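Local atomic coordinates of peptidyl-prolyl cis-trans isomerase ([Pseudomonas syringae] pv. tomato str. DC3000, PDB entry 5XB0), a protein that probably catalyses the cis-trans isomerisation of peptide bonds preceding proline, this chain being the part that carries its FKBP-type isomerase domain. Residues Pro46-Leu60 / Thr120-Gln133. Numbering follows the deposited sequence.
Sequences PDANGRVEVRYVGRL and TPLVFEIELIAVSQ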
ATOM      1  N   PRO A  46       4.880  -0.271  14.728  1.00 14.00           N
ATOM      2  CA  PRO A  46       3.550  -0.040  15.305  1.00 15.56           C
ATOM      3  C   PRO A  46       2.811  -1.327  15.627  1.00 17.13           C
ATOM      4  O   PRO A  46       3.032  -2.345  14.969  1.00 18.50           O
ATOM      5  CB  PRO A  46       2.824   0.717  14.200  1.00 15.00           C
ATOM      6  CG  PRO A  46       3.417   0.169  12.947  1.00 14.96           C
ATOM      7  CD  PRO A  46       4.882  -0.075  13.263  1.00 13.93           C
ATOM      8  N   ASP A  47       1.950  -1.269  16.635  1.00 18.89           N
ATOM      9  CA  ASP A  47       1.051  -2.367  16.955  1.00 18.92           C
ATOM     10  C   ASP A  47      -0.154  -2.338  16.031  1.00 18.08           C
ATOM     11  O   ASP A  47      -0.491  -1.292  15.463  1.00 19.42           O
ATOM     12  CB  ASP A  47       0.589  -2.281  18.406  1.00 20.94           C
ATOM     13  CG  ASP A  47       1.708  -2.551  19.400  1.00 31.78           C
ATOM     14  OD1 ASP A  47       2.701  -3.225  19.041  1.00 32.46           O
ATOM     15  OD2 ASP A  47       1.577  -2.105  20.556  1.00 38.07           O
ATOM     16  N   ALA A  48      -0.821  -3.484  15.907  1.00 18.58           N
ATOM     17  CA  ALA A  48      -1.981  -3.606  15.037  1.00 17.18           C
ATOM     18  C   ALA A  48      -3.069  -2.597  15.401  1.00 19.88           C
ATOM     19  O   ALA A  48      -3.809  -2.135  14.532  1.00 24.96           O
ATOM     20  CB  ALA A  48      -2.539  -5.032  15.096  1.00 21.32           C
ATOM     21  N   ASN A  49      -3.173  -2.260  16.680  1.00 21.32           N
ATOM     22  CA  ASN A  49      -4.168  -1.289  17.119  1.00 23.52           C
ATOM     23  C   ASN A  49      -3.549   0.050  17.495  1.00 24.61           C
ATOM     24  O   ASN A  49      -4.132   0.819  18.262  1.00 24.69           O
ATOM     25  CB  ASN A  49      -4.958  -1.836  18.302  1.00 25.28           C
ATOM     26  CG  ASN A  49      -4.097  -2.032  19.535  1.00 31.54           C
ATOM     27  OD1 ASN A  49      -2.868  -2.106  19.452  1.00 35.04           O
ATOM     28  ND2 ASN A  49      -4.740  -2.117  20.689  1.00 40.60           N
ATOM     29  N   GLY A  50      -2.368   0.325  16.953  1.00 19.25           N
ATOM     30  CA  GLY A  50      -1.696   1.578  17.221  1.00 20.29           C
ATOM     31  C   GLY A  50      -1.869   2.596  16.112  1.00 20.93           C
ATOM     32  O   GLY A  50      -2.749   2.460  15.251  1.00 17.65           O
ATOM     33  N   ARG A  51      -1.025   3.623  16.152  1.00 16.62           N
ATOM     34  CA  ARG A  51      -1.033   4.690  15.165  1.00 15.96           C
ATOM     35  C   ARG A  51       0.331   4.841  14.504  1.00 16.37           C
ATOM     36  O   ARG A  51       1.361   4.576  15.119  1.00 18.24           O
ATOM     37  CB  ARG A  51      -1.430   6.023  15.810  1.00 21.40           C
ATOM     38  CG  ARG A  51      -2.785   6.015  16.497  1.00 24.72           C
ATOM     39  CD  ARG A  51      -2.886   7.150  17.499  1.00 40.27           C
ATOM     40  NE  ARG A  51      -3.136   8.444  16.869  1.00 43.22           N
ATOM     41  CZ  ARG A  51      -2.379   9.526  17.043  1.00 44.58           C
ATOM     42  NH1 ARG A  51      -1.306   9.478  17.824  1.00 44.63           N
ATOM     43  NH2 ARG A  51      -2.697  10.659  16.434  1.00 46.25           N
ATOM     44  N   VAL A  52       0.311   5.272  13.249  1.00 15.11           N
ATOM     45  CA  VAL A  52       1.516   5.600  12.497  1.00 12.84           C
ATOM     46  C   VAL A  52       1.478   7.050  12.063  1.00 15.79           C
ATOM     47  O   VAL A  52       0.424   7.580  11.712  1.00 15.30           O
ATOM     48  CB  VAL A  52       1.684   4.696  11.253  1.00 15.00           C
ATOM     49  CG1 VAL A  52       1.874   3.259  11.684  1.00 18.22           C
ATOM     50  CG2 VAL A  52       0.484   4.805  10.288  1.00 15.79           C
ATOM     51  N   GLU A  53       2.626   7.706  12.118  1.00 13.16           N
ATOM     52  CA  GLU A  53       2.755   9.042  11.553  1.00 15.41           C
ATOM     53  C   GLU A  53       3.596   8.882  10.305  1.00 15.60           C
ATOM     54  O   GLU A  53       4.737   8.422  10.380  1.00 14.49           O
ATOM     55  CB  GLU A  53       3.398  10.021  12.536  1.00 13.58           C
ATOM     56  CG  GLU A  53       3.339  11.475  12.060  1.00 17.01           C
ATOM     57  CD  GLU A  53       4.142  12.429  12.933  1.00 20.11           C
ATOM     58  OE1 GLU A  53       5.127  11.995  13.566  1.00 21.43           O
ATOM     59  OE2 GLU A  53       3.784  13.627  12.993  1.00 25.82           O
ATOM     60  N   VAL A  54       3.035   9.244   9.152  1.00 14.26           N
ATOM     61  CA  VAL A  54       3.675   8.940   7.884  1.00 13.90           C
ATOM     62  C   VAL A  54       3.707  10.119   6.919  1.00 14.25           C
ATOM     63  O   VAL A  54       2.897  11.035   7.008  1.00 17.23           O
ATOM     64  CB  VAL A  54       2.966   7.764   7.165  1.00 13.77           C
ATOM     65  CG1 VAL A  54       3.154   6.465   7.960  1.00 15.41           C
ATOM     66  CG2 VAL A  54       1.475   8.086   6.938  1.00 14.80           C
ATOM     67  N   ARG A  55       4.675  10.087   6.011  1.00 14.02           N
ATOM     68  CA  ARG A  55       4.551  10.766   4.732  1.00 12.60           C
ATOM     69  C   ARG A  55       4.278   9.686   3.711  1.00 15.32           C
ATOM     70  O   ARG A  55       4.806   8.577   3.830  1.00 14.30           O
ATOM     71  CB  ARG A  55       5.824  11.518   4.356  1.00 15.88           C
ATOM     72  CG  ARG A  55       6.205  12.637   5.267  1.00 20.04           C
ATOM     73  CD  ARG A  55       7.372  13.403   4.667  1.00 21.77           C
ATOM     74  NE  ARG A  55       7.621  14.620   5.417  1.00 26.17           N
ATOM     75  CZ  ARG A  55       8.439  14.686   6.456  1.00 23.30           C
ATOM     76  NH1 ARG A  55       9.098  13.605   6.849  1.00 27.18           N
ATOM     77  NH2 ARG A  55       8.609  15.833   7.091  1.00 24.19           N
ATOM     78  N   TYR A  56       3.479   9.992   2.695  1.00 13.66           N
ATOM     79  CA  TYR A  56       3.174   8.971   1.705  1.00 12.37           C
ATOM     80  C   TYR A  56       2.801   9.562   0.355  1.00 13.40           C
ATOM     81  O   TYR A  56       2.336  10.690   0.249  1.00 14.30           O
ATOM     82  CB  TYR A  56       2.044   8.053   2.190  1.00 12.72           C
ATOM     83  CG  TYR A  56       0.690   8.722   2.265  1.00 12.87           C
ATOM     84  CD1 TYR A  56       0.328   9.466   3.383  1.00 15.47           C
ATOM     85  CD2 TYR A  56      -0.225   8.618   1.220  1.00 14.08           C
ATOM     86  CE1 TYR A  56      -0.912  10.107   3.458  1.00 16.51           C
ATOM     87  CE2 TYR A  56      -1.470   9.259   1.285  1.00 16.34           C
ATOM     88  CZ  TYR A  56      -1.809   9.986   2.415  1.00 19.14           C
ATOM     89  OH  TYR A  56      -3.032  10.622   2.495  1.00 19.74           O
ATOM     90  N   VAL A  57       3.012   8.754  -0.673  1.00 12.64           N
ATOM     91  CA  VAL A  57       2.484   9.035  -1.998  1.00 12.69           C
ATOM     92  C   VAL A  57       1.804   7.761  -2.464  1.00 14.05           C
ATOM     93  O   VAL A  57       2.411   6.698  -2.452  1.00 17.39           O
ATOM     94  CB  VAL A  57       3.575   9.455  -2.991  1.00 13.42           C
ATOM     95  CG1 VAL A  57       2.943   9.726  -4.361  1.00 16.77           C
ATOM     96  CG2 VAL A  57       4.280  10.707  -2.503  1.00 16.72           C
ATOM     97  N   GLY A  58       0.542   7.872  -2.868  1.00 13.41           N
ATOM     98  CA  GLY A  58      -0.196   6.723  -3.365  1.00 14.06           C
ATOM     99  C   GLY A  58      -0.466   6.871  -4.848  1.00 14.35           C
ATOM    100  O   GLY A  58      -0.978   7.902  -5.288  1.00 14.70           O
ATOM    101  N   ARG A  59      -0.090   5.849  -5.611  1.00 13.58           N
ATOM    102  CA  ARG A  59      -0.229   5.868  -7.061  1.00 13.05           C
ATOM    103  C   ARG A  59      -0.998   4.679  -7.610  1.00 15.09           C
ATOM    104  O   ARG A  59      -0.943   3.572  -7.060  1.00 14.72           O
ATOM    105  CB  ARG A  59       1.147   5.906  -7.723  1.00 15.81           C
ATOM    106  CG  ARG A  59       2.004   7.092  -7.324  1.00 19.27           C
ATOM    107  CD  ARG A  59       3.380   6.971  -7.939  1.00 22.94           C
ATOM    108  NE  ARG A  59       3.575   7.958  -8.990  1.00 50.82           N
ATOM    109  CZ  ARG A  59       4.208   9.112  -8.814  1.00 46.69           C
ATOM    110  NH1 ARG A  59       4.728   9.413  -7.631  1.00 48.10           N
ATOM    111  NH2 ARG A  59       4.331   9.959  -9.828  1.00 53.03           N
ATOM    112  N   LEU A  60      -1.688   4.923  -8.721  1.00 14.52           N
ATOM    113  CA  LEU A  60      -2.251   3.850  -9.545  1.00 15.26           C
ATOM    114  C   LEU A  60      -1.111   3.161 -10.292  1.00 13.96           C
ATOM    115  O   LEU A  60      -0.004   3.703 -10.378  1.00 16.04           O
ATOM    116  CB  LEU A  60      -3.283   4.412 -10.526  1.00 15.12           C
ATOM    117  CG  LEU A  60      -4.373   5.301  -9.919  1.00 18.80           C
ATOM    118  CD1 LEU A  60      -5.309   5.825 -10.997  1.00 18.75           C
ATOM    119  CD2 LEU A  60      -5.130   4.519  -8.858  1.00 17.72           C
ATOM    120  N   THR A 120      -8.089  -2.455  -8.755  1.00 13.07           N
ATOM    121  CA  THR A 120      -6.869  -1.689  -8.982  1.00 16.67           C
ATOM    122  C   THR A 120      -5.871  -1.903  -7.843  1.00 14.13           C
ATOM    123  O   THR A 120      -6.101  -1.455  -6.717  1.00 17.21           O
ATOM    124  CB  THR A 120      -7.175  -0.197  -9.110  1.00 13.97           C
ATOM    125  OG1 THR A 120      -8.122   0.007 -10.165  1.00 16.21           O
ATOM    126  CG2 THR A 120      -5.918   0.592  -9.423  1.00 15.26           C
ATOM    127  N   PRO A 121      -4.755  -2.590  -8.129  1.00 14.10           N
ATOM    128  CA  PRO A 121      -3.670  -2.619  -7.142  1.00 13.34           C
ATOM    129  C   PRO A 121      -3.086  -1.218  -6.941  1.00 16.56           C
ATOM    130  O   PRO A 121      -3.117  -0.409  -7.862  1.00 15.51           O
ATOM    131  CB  PRO A 121      -2.649  -3.578  -7.761  1.00 17.13           C
ATOM    132  CG  PRO A 121      -2.936  -3.548  -9.234  1.00 20.33           C
ATOM    133  CD  PRO A 121      -4.390  -3.220  -9.409  1.00 15.53           C
ATOM    134  N   LEU A 122      -2.589  -0.928  -5.746  1.00 14.14           N
ATOM    135  CA  LEU A 122      -2.096   0.416  -5.435  1.00 14.85           C
ATOM    136  C   LEU A 122      -0.616   0.382  -5.099  1.00 16.67           C
ATOM    137  O   LEU A 122      -0.142  -0.570  -4.484  1.00 16.35           O
ATOM    138  CB  LEU A 122      -2.875   1.016  -4.265  1.00 13.88           C
ATOM    139  CG  LEU A 122      -4.397   1.077  -4.434  1.00 13.63           C
ATOM    140  CD1 LEU A 122      -5.041   1.714  -3.203  1.00 15.59           C
ATOM    141  CD2 LEU A 122      -4.736   1.863  -5.697  1.00 18.67           C
ATOM    142  N   VAL A 123       0.105   1.429  -5.490  1.00 13.59           N
ATOM    143  CA  VAL A 123       1.536   1.525  -5.204  1.00 14.81           C
ATOM    144  C   VAL A 123       1.787   2.698  -4.279  1.00 14.51           C
ATOM    145  O   VAL A 123       1.473   3.831  -4.619  1.00 17.52           O
ATOM    146  CB  VAL A 123       2.358   1.702  -6.487  1.00 14.45           C
ATOM    147  CG1 VAL A 123       3.836   1.712  -6.170  1.00 20.45           C
ATOM    148  CG2 VAL A 123       2.023   0.580  -7.488  1.00 15.53           C
ATOM    149  N   PHE A 124       2.321   2.417  -3.095  1.00 11.54           N
ATOM    150  CA  PHE A 124       2.614   3.468  -2.120  1.00 14.69           C
ATOM    151  C   PHE A 124       4.099   3.641  -1.908  1.00 14.30           C
ATOM    152  O   PHE A 124       4.845   2.670  -1.889  1.00 16.60           O
ATOM    153  CB  PHE A 124       1.983   3.145  -0.769  1.00 15.22           C
ATOM    154  CG  PHE A 124       0.503   3.291  -0.739  1.00 15.09           C
ATOM    155  CD1 PHE A 124      -0.073   4.502  -0.399  1.00 16.50           C
ATOM    156  CD2 PHE A 124      -0.319   2.211  -1.016  1.00 15.73           C
ATOM    157  CE1 PHE A 124      -1.458   4.637  -0.356  1.00 16.51           C
ATOM    158  CE2 PHE A 124      -1.705   2.347  -0.983  1.00 16.61           C
ATOM    159  CZ  PHE A 124      -2.268   3.561  -0.645  1.00 16.68           C
ATOM    160  N   GLU A 125       4.531   4.883  -1.734  1.00 12.96           N
ATOM    161  CA  GLU A 125       5.824   5.115  -1.120  1.00 14.18           C
ATOM    162  C   GLU A 125       5.558   5.739   0.244  1.00 14.07           C
ATOM    163  O   GLU A 125       4.836   6.721   0.327  1.00 16.08           O
ATOM    164  CB  GLU A 125       6.698   6.005  -2.001  1.00 18.17           C
ATOM    165  CG  GLU A 125       7.111   5.289  -3.283  1.00 25.85           C
ATOM    166  CD  GLU A 125       8.367   5.855  -3.912  1.00 45.05           C
ATOM    167  OE1 GLU A 125       9.119   6.573  -3.217  1.00 38.97           O
ATOM    168  OE2 GLU A 125       8.605   5.567  -5.105  1.00 54.34           O
ATOM    169  N   ILE A 126       6.109   5.143   1.300  1.00 12.85           N
ATOM    170  CA  ILE A 126       5.791   5.532   2.671  1.00 12.27           C
ATOM    171  C   ILE A 126       7.053   5.752   3.485  1.00 13.90           C
ATOM    172  O   ILE A 126       7.953   4.924   3.469  1.00 13.65           O
ATOM    173  CB  ILE A 126       4.933   4.456   3.370  1.00 13.39           C
ATOM    174  CG1 ILE A 126       3.632   4.229   2.600  1.00 16.17           C
ATOM    175  CG2 ILE A 126       4.651   4.840   4.819  1.00 15.13           C
ATOM    176  CD1 ILE A 126       2.801   3.110   3.145  1.00 18.68           C
ATOM    177  N   GLU A 127       7.120   6.882   4.175  1.00 13.84           N
ATOM    178  CA  GLU A 127       8.160   7.125   5.171  1.00 15.38           C
ATOM    179  C   GLU A 127       7.523   7.079   6.550  1.00 13.94           C
ATOM    180  O   GLU A 127       6.566   7.808   6.819  1.00 14.46           O
ATOM    181  CB  GLU A 127       8.846   8.475   4.954  1.00 19.40           C
ATOM    182  CG  GLU A 127       9.978   8.701   5.964  1.00 21.15           C
ATOM    183  CD  GLU A 127      10.709  10.009   5.777  1.00 28.64           C
ATOM    184  OE1 GLU A 127      11.855  10.105   6.273  1.00 33.09           O
ATOM    185  OE2 GLU A 127      10.141  10.936   5.150  1.00 24.27           O
ATOM    186  N   LEU A 128       8.032   6.213   7.422  1.00 12.35           N
ATOM    187  CA  LEU A 128       7.454   6.112   8.756  1.00 13.55           C
ATOM    188  C   LEU A 128       8.205   7.053   9.709  1.00 15.07           C
ATOM    189  O   LEU A 128       9.373   6.840  10.034  1.00 15.23           O
ATOM    190  CB  LEU A 128       7.490   4.665   9.252  1.00 13.20           C
ATOM    191  CG  LEU A 128       6.816   4.424  10.601  1.00 13.36           C
ATOM    192  CD1 LEU A 128       5.315   4.786  10.603  1.00 15.51           C
ATOM    193  CD2 LEU A 128       6.999   2.983  11.008  1.00 12.91           C
ATOM    194  N   ILE A 129       7.521   8.101  10.147  1.00 13.56           N
ATOM    195  CA  ILE A 129       8.141   9.152  10.944  1.00 15.04           C
ATOM    196  C   ILE A 129       8.098   8.838  12.436  1.00 17.82           C
ATOM    197  O   ILE A 129       9.043   9.131  13.180  1.00 18.19           O
ATOM    198  CB  ILE A 129       7.445  10.507  10.688  1.00 14.88           C
ATOM    199  CG1 ILE A 129       7.443  10.828   9.196  1.00 21.11           C
ATOM    200  CG2 ILE A 129       8.111  11.630  11.473  1.00 18.35           C
ATOM    201  CD1 ILE A 129       8.814  10.868   8.602  1.00 21.71           C
ATOM    202  N   ALA A 130       6.986   8.247  12.865  1.00 16.20           N
ATOM    203  CA  ALA A 130       6.772   7.931  14.269  1.00 16.37           C
ATOM    204  C   ALA A 130       5.628   6.934  14.415  1.00 16.07           C
ATOM    205  O   ALA A 130       4.832   6.734  13.504  1.00 17.00           O
ATOM    206  CB  ALA A 130       6.475   9.191  15.065  1.00 17.86           C
ATOM    207  N   VAL A 131       5.578   6.289  15.568  1.00 16.28           N
ATOM    208  CA  VAL A 131       4.462   5.422  15.911  1.00 15.23           C
ATOM    209  C   VAL A 131       4.016   5.755  17.320  1.00 19.99           C
ATOM    210  O   VAL A 131       4.762   6.360  18.093  1.00 18.68           O
ATOM    211  CB  VAL A 131       4.820   3.917  15.829  1.00 18.88           C
ATOM    212  CG1 VAL A 131       5.304   3.540  14.415  1.00 17.01           C
ATOM    213  CG2 VAL A 131       5.843   3.553  16.885  1.00 23.08           C
ATOM    214  N   SER A 132       2.801   5.351  17.660  1.00 17.61           N
ATOM    215  CA  SER A 132       2.303   5.524  19.016  1.00 18.03           C
ATOM    216  C   SER A 132       1.226   4.497  19.279  1.00 25.91           C
ATOM    217  O   SER A 132       0.828   3.746  18.374  1.00 21.36           O
ATOM    218  CB  SER A 132       1.747   6.932  19.237  1.00 21.50           C
ATOM    219  OG  SER A 132       0.419   7.018  18.767  1.00 29.76           O
ATOM    220  N   GLN A 133       0.769   4.452  20.525  1.00 30.78           N
ATOM    221  CA  GLN A 133      -0.368   3.620  20.887  1.00 33.55           C
ATOM    222  C   GLN A 133      -1.656   4.276  20.406  1.00 32.53           C
ATOM    223  O   GLN A 133      -1.664   5.452  20.035  1.00 32.97           O
ATOM    224  CB  GLN A 133      -0.415   3.391  22.400  1.00 46.56           C
ATOM    225  CG  GLN A 133       0.853   2.776  22.989  1.00 53.56           C
ATOM    226  CD  GLN A 133       1.109   1.347  22.527  1.00 66.31           C
ATOM    227  OE1 GLN A 133       0.330   0.767  21.768  1.00 70.16           O
ATOM    228  NE2 GLN A 133       2.209   0.767  22.998  1.00 75.16           N
ATOM    229  OXT GLN A 133      -2.714   3.648  20.376  1.00 41.91           O
TER
HETATM  230  O   HOH W   1       1.919   0.937  18.351  1.00 28.05           O
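Y56 meets the F124 ring at that ring's edge, CD2 of Y56 lying 4.4 Å from CD1 of F124 and near the F124 plane. G58 CA lies obliquely off the same F124 ring, 3.7 Å from CD1, where the glycine brings no side chain against the aromatic group. Both rings also pack edge-to-face with W84, and Y56 OH is hydrogen-bonded to D67. At the R55 guanidinium, E127 OE2 sits at the edge near its plane, forming a salt bridge with R55 NH1 at 3.3 Å, whose hydrogen bond is weak; the two side chains run side by side, the guanidinium and carboxylate planes 42° apart. E127 reaches it because CG is anti to the backbone N (chi1 -178°) and the chain stays extended. R51 NH1 instead donates to OG of S132 at 3.1 Å, the hydroxyl lying at the guanidinium edge.

Between strands 51-59 and 122-132, antiparallel at 166°, paired backbone bonds run on both sides of a classic beta bulge, where I129 and A130 both face E53. E53 O takes I129 N at 2.8 Å nearly along the C=O axis, and A130 N only weakly at 3.4 Å. L128 CD1 fits beside V52 CB at 3.7 Å, on the face shared with V54 and I126. The chemistry thus divides this FKBP sheet: an apolar, aromatic face inward, Y56 near a tartaric acid probably from the crystallisation liquor, and a mixed face with R55-E127 and R51-S132 more exposed and V123 buried against helix 6-21.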